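Local coordinates for Non-structural protein 3 (Porcine deltacoronavirus, PDB 6LN0), which combines a macro domain, probably an ADP-ribose binder, with a papain-like protease domain thought to cleave the viral polyprotein, at residues P390-A395 / N416-Y421. Numbering follows the deposited sequence.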
ATOM      1  N   PRO A 390     -28.989  -9.790 -32.141  1.00 57.03           N
ATOM      2  CA  PRO A 390     -28.582  -9.478 -30.754  1.00 57.62           C
ATOM      3  C   PRO A 390     -28.130  -8.033 -30.610  1.00 51.99           C
ATOM      4  O   PRO A 390     -27.281  -7.552 -31.360  1.00 51.15           O
ATOM      5  CB  PRO A 390     -27.424 -10.447 -30.488  1.00 50.91           C
ATOM      6  CG  PRO A 390     -27.576 -11.533 -31.495  1.00 55.08           C
ATOM      7  CD  PRO A 390     -28.271 -10.948 -32.700  1.00 52.38           C
ATOM      8  N   ALA A 391     -28.715  -7.329 -29.647  1.00 51.53           N
ATOM      9  CA  ALA A 391     -28.460  -5.905 -29.497  1.00 47.24           C
ATOM     10  C   ALA A 391     -28.535  -5.518 -28.024  1.00 50.00           C
ATOM     11  O   ALA A 391     -28.825  -6.340 -27.147  1.00 47.71           O
ATOM     12  CB  ALA A 391     -29.448  -5.073 -30.319  1.00 46.20           C
ATOM     13  N   ILE A 392     -28.255  -4.248 -27.761  1.00 46.26           N
ATOM     14  CA  ILE A 392     -28.424  -3.667 -26.440  1.00 46.58           C
ATOM     15  C   ILE A 392     -29.237  -2.393 -26.602  1.00 42.57           C
ATOM     16  O   ILE A 392     -28.958  -1.574 -27.484  1.00 42.53           O
ATOM     17  CB  ILE A 392     -27.070  -3.382 -25.752  1.00 44.06           C
ATOM     18  CG1 ILE A 392     -26.346  -4.706 -25.435  1.00 45.00           C
ATOM     19  CG2 ILE A 392     -27.295  -2.603 -24.500  1.00 43.72           C
ATOM     20  CD1 ILE A 392     -24.989  -4.559 -24.706  1.00 43.91           C
ATOM     21  N   LYS A 393     -30.262  -2.244 -25.783  1.00 47.27           N
ATOM     22  CA  LYS A 393     -31.063  -1.033 -25.778  1.00 53.92           C
ATOM     23  C   LYS A 393     -30.884  -0.312 -24.447  1.00 58.08           C
ATOM     24  O   LYS A 393     -30.686  -0.936 -23.393  1.00 52.53           O
ATOM     25  CB  LYS A 393     -32.552  -1.334 -26.038  1.00 57.72           C
ATOM     26  CG  LYS A 393     -32.878  -1.873 -27.440  1.00 56.07           C
ATOM     27  CD  LYS A 393     -34.241  -1.404 -27.915  1.00 58.75           C
ATOM     28  CE  LYS A 393     -35.085  -2.555 -28.474  1.00 69.66           C
ATOM     29  NZ  LYS A 393     -36.567  -2.260 -28.424  1.00 78.24           N
ATOM     30  N   PHE A 394     -30.954   1.016 -24.523  1.00 56.84           N
ATOM     31  CA  PHE A 394     -30.718   1.907 -23.396  1.00 60.04           C
ATOM     32  C   PHE A 394     -31.815   2.960 -23.406  1.00 65.78           C
ATOM     33  O   PHE A 394     -32.029   3.622 -24.427  1.00 59.54           O
ATOM     34  CB  PHE A 394     -29.338   2.555 -23.527  1.00 57.79           C
ATOM     35  CG  PHE A 394     -28.842   3.251 -22.280  1.00 64.69           C
ATOM     36  CD1 PHE A 394     -29.372   4.468 -21.882  1.00 61.28           C
ATOM     37  CD2 PHE A 394     -27.794   2.713 -21.543  1.00 64.12           C
ATOM     38  CE1 PHE A 394     -28.890   5.117 -20.759  1.00 65.04           C
ATOM     39  CE2 PHE A 394     -27.311   3.357 -20.407  1.00 68.05           C
ATOM     40  CZ  PHE A 394     -27.860   4.557 -20.020  1.00 70.07           C
ATOM     41  N   ALA A 395     -32.515   3.106 -22.283  1.00 63.25           N
ATOM     42  CA  ALA A 395     -33.498   4.170 -22.140  1.00 62.46           C
ATOM     43  C   ALA A 395     -33.830   4.317 -20.668  1.00 65.80           C
ATOM     44  O   ALA A 395     -33.897   3.322 -19.943  1.00 70.71           O
ATOM     45  CB  ALA A 395     -34.775   3.882 -22.939  1.00 66.73           C
ATOM     46  N   ASN A 416     -33.410   3.695 -27.690  1.00 60.38           N
ATOM     47  CA  ASN A 416     -32.249   3.660 -28.560  1.00 56.40           C
ATOM     48  C   ASN A 416     -31.553   2.309 -28.447  1.00 50.65           C
ATOM     49  O   ASN A 416     -31.594   1.643 -27.408  1.00 52.45           O
ATOM     50  CB  ASN A 416     -31.313   4.804 -28.201  1.00 52.22           C
ATOM     51  CG  ASN A 416     -31.973   6.143 -28.395  1.00 55.96           C
ATOM     52  OD1 ASN A 416     -32.697   6.334 -29.378  1.00 62.05           O
ATOM     53  ND2 ASN A 416     -31.765   7.064 -27.467  1.00 49.55           N
ATOM     54  N   VAL A 417     -30.976   1.864 -29.544  1.00 46.58           N
ATOM     55  CA  VAL A 417     -30.060   0.729 -29.515  1.00 54.26           C
ATOM     56  C   VAL A 417     -28.645   1.299 -29.466  1.00 46.32           C
ATOM     57  O   VAL A 417     -28.369   2.340 -30.088  1.00 42.39           O
ATOM     58  CB  VAL A 417     -30.285  -0.205 -30.724  1.00 55.66           C
ATOM     59  CG1 VAL A 417     -29.888   0.472 -31.997  1.00 54.20           C
ATOM     60  CG2 VAL A 417     -29.494  -1.494 -30.562  1.00 55.55           C
ATOM     61  N   VAL A 418     -27.779   0.692 -28.651  1.00 49.35           N
ATOM     62  CA  VAL A 418     -26.423   1.206 -28.449  1.00 44.37           C
ATOM     63  C   VAL A 418     -25.331   0.199 -28.773  1.00 45.62           C
ATOM     64  O   VAL A 418     -24.150   0.582 -28.815  1.00 43.35           O
ATOM     65  CB  VAL A 418     -26.217   1.765 -27.023  1.00 45.53           C
ATOM     66  CG1 VAL A 418     -27.091   2.981 -26.833  1.00 43.40           C
ATOM     67  CG2 VAL A 418     -26.479   0.689 -25.957  1.00 46.73           C
ATOM     68  N   ALA A 419     -25.670  -1.050 -29.049  1.00 45.02           N
ATOM     69  CA  ALA A 419     -24.688  -1.985 -29.572  1.00 43.40           C
ATOM     70  C   ALA A 419     -25.449  -3.094 -30.279  1.00 44.08           C
ATOM     71  O   ALA A 419     -26.536  -3.469 -29.838  1.00 44.83           O
ATOM     72  CB  ALA A 419     -23.803  -2.558 -28.453  1.00 39.20           C
ATOM     73  N   THR A 420     -24.869  -3.614 -31.360  1.00 43.65           N
ATOM     74  CA  THR A 420     -25.438  -4.718 -32.123  1.00 43.08           C
ATOM     75  C   THR A 420     -24.322  -5.673 -32.506  1.00 43.49           C
ATOM     76  O   THR A 420     -23.179  -5.259 -32.732  1.00 45.21           O
ATOM     77  CB  THR A 420     -26.144  -4.244 -33.409  1.00 47.58           C
ATOM     78  OG1 THR A 420     -25.257  -3.404 -34.155  1.00 45.34           O
ATOM     79  CG2 THR A 420     -27.420  -3.463 -33.092  1.00 43.95           C
ATOM     80  N   TYR A 421     -24.654  -6.958 -32.575  1.00 42.55           N
ATOM     81  CA  TYR A 421     -23.735  -7.975 -33.073  1.00 45.22           C
ATOM     82  C   TYR A 421     -24.212  -8.478 -34.429  1.00 46.44           C
ATOM     83  O   TYR A 421     -25.371  -8.870 -34.579  1.00 52.68           O
ATOM     84  CB  TYR A 421     -23.610  -9.151 -32.105  1.00 45.89           C
ATOM     85  CG  TYR A 421     -22.826 -10.276 -32.714  1.00 47.50           C
ATOM     86  CD1 TYR A 421     -21.452 -10.147 -32.922  1.00 48.13           C
ATOM     87  CD2 TYR A 421     -23.451 -11.444 -33.137  1.00 45.91           C
ATOM     88  CE1 TYR A 421     -20.710 -11.156 -33.518  1.00 44.04           C
ATOM     89  CE2 TYR A 421     -22.714 -12.460 -33.729  1.00 49.71           C
ATOM     90  CZ  TYR A 421     -21.333 -12.303 -33.904  1.00 48.24           C
ATOM     91  OH  TYR A 421     -20.576 -13.288 -34.479  1.00 50.08           O
TER
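The Tyr421 ring meets Pro390 at its edge, where CG of the pyrrolidine lies near the ring plane; closer to the backbone the two CB atoms stand 4.3 Å apart. Phe394 presents its CB rather than its ring to Val418 CG1, while Cys399 and Met310 lie against its side chain. Both aromatics belong to an antiparallel pair of strands with a beta bulge, in the large sheet of the papain-like protease domain. The evidence for the bulge is the register: Ile392 faces Ala419, but Lys393 faces Val417, making Val418 the extra residue. Strand 391-395 lies between 416-423 and 398-402, with Lys393 also bonded through its backbone to Trp400. Ile392 is bonded at both its N and its O to strand 416-423: N donates to Ala419 O (2.8 Å, N-H...O 144°, noticeably bent), and O accepts from Val418 N (2.8 Å, 166°). The Val418 side chain crosses that of Ile392 obliquely, CG2 to CG2 3.7 Å; on the face of Ile392 and Ala419, Leu268 of helix 260-270 packs on both. On the face carrying Ala391, Lys393, Val417 and Thr420, Ala391 CB touches Val417 CG2 at 3.6 Å and Thr420 CG2 at 3.8 Å, while Thr420 OG1 is hydrogen-bonded to Tyr351 OH. Val417, at chi1 68°, holds CG2 opposite its backbone N, and that methyl also reaches Ile392 O, at 3.1 Å.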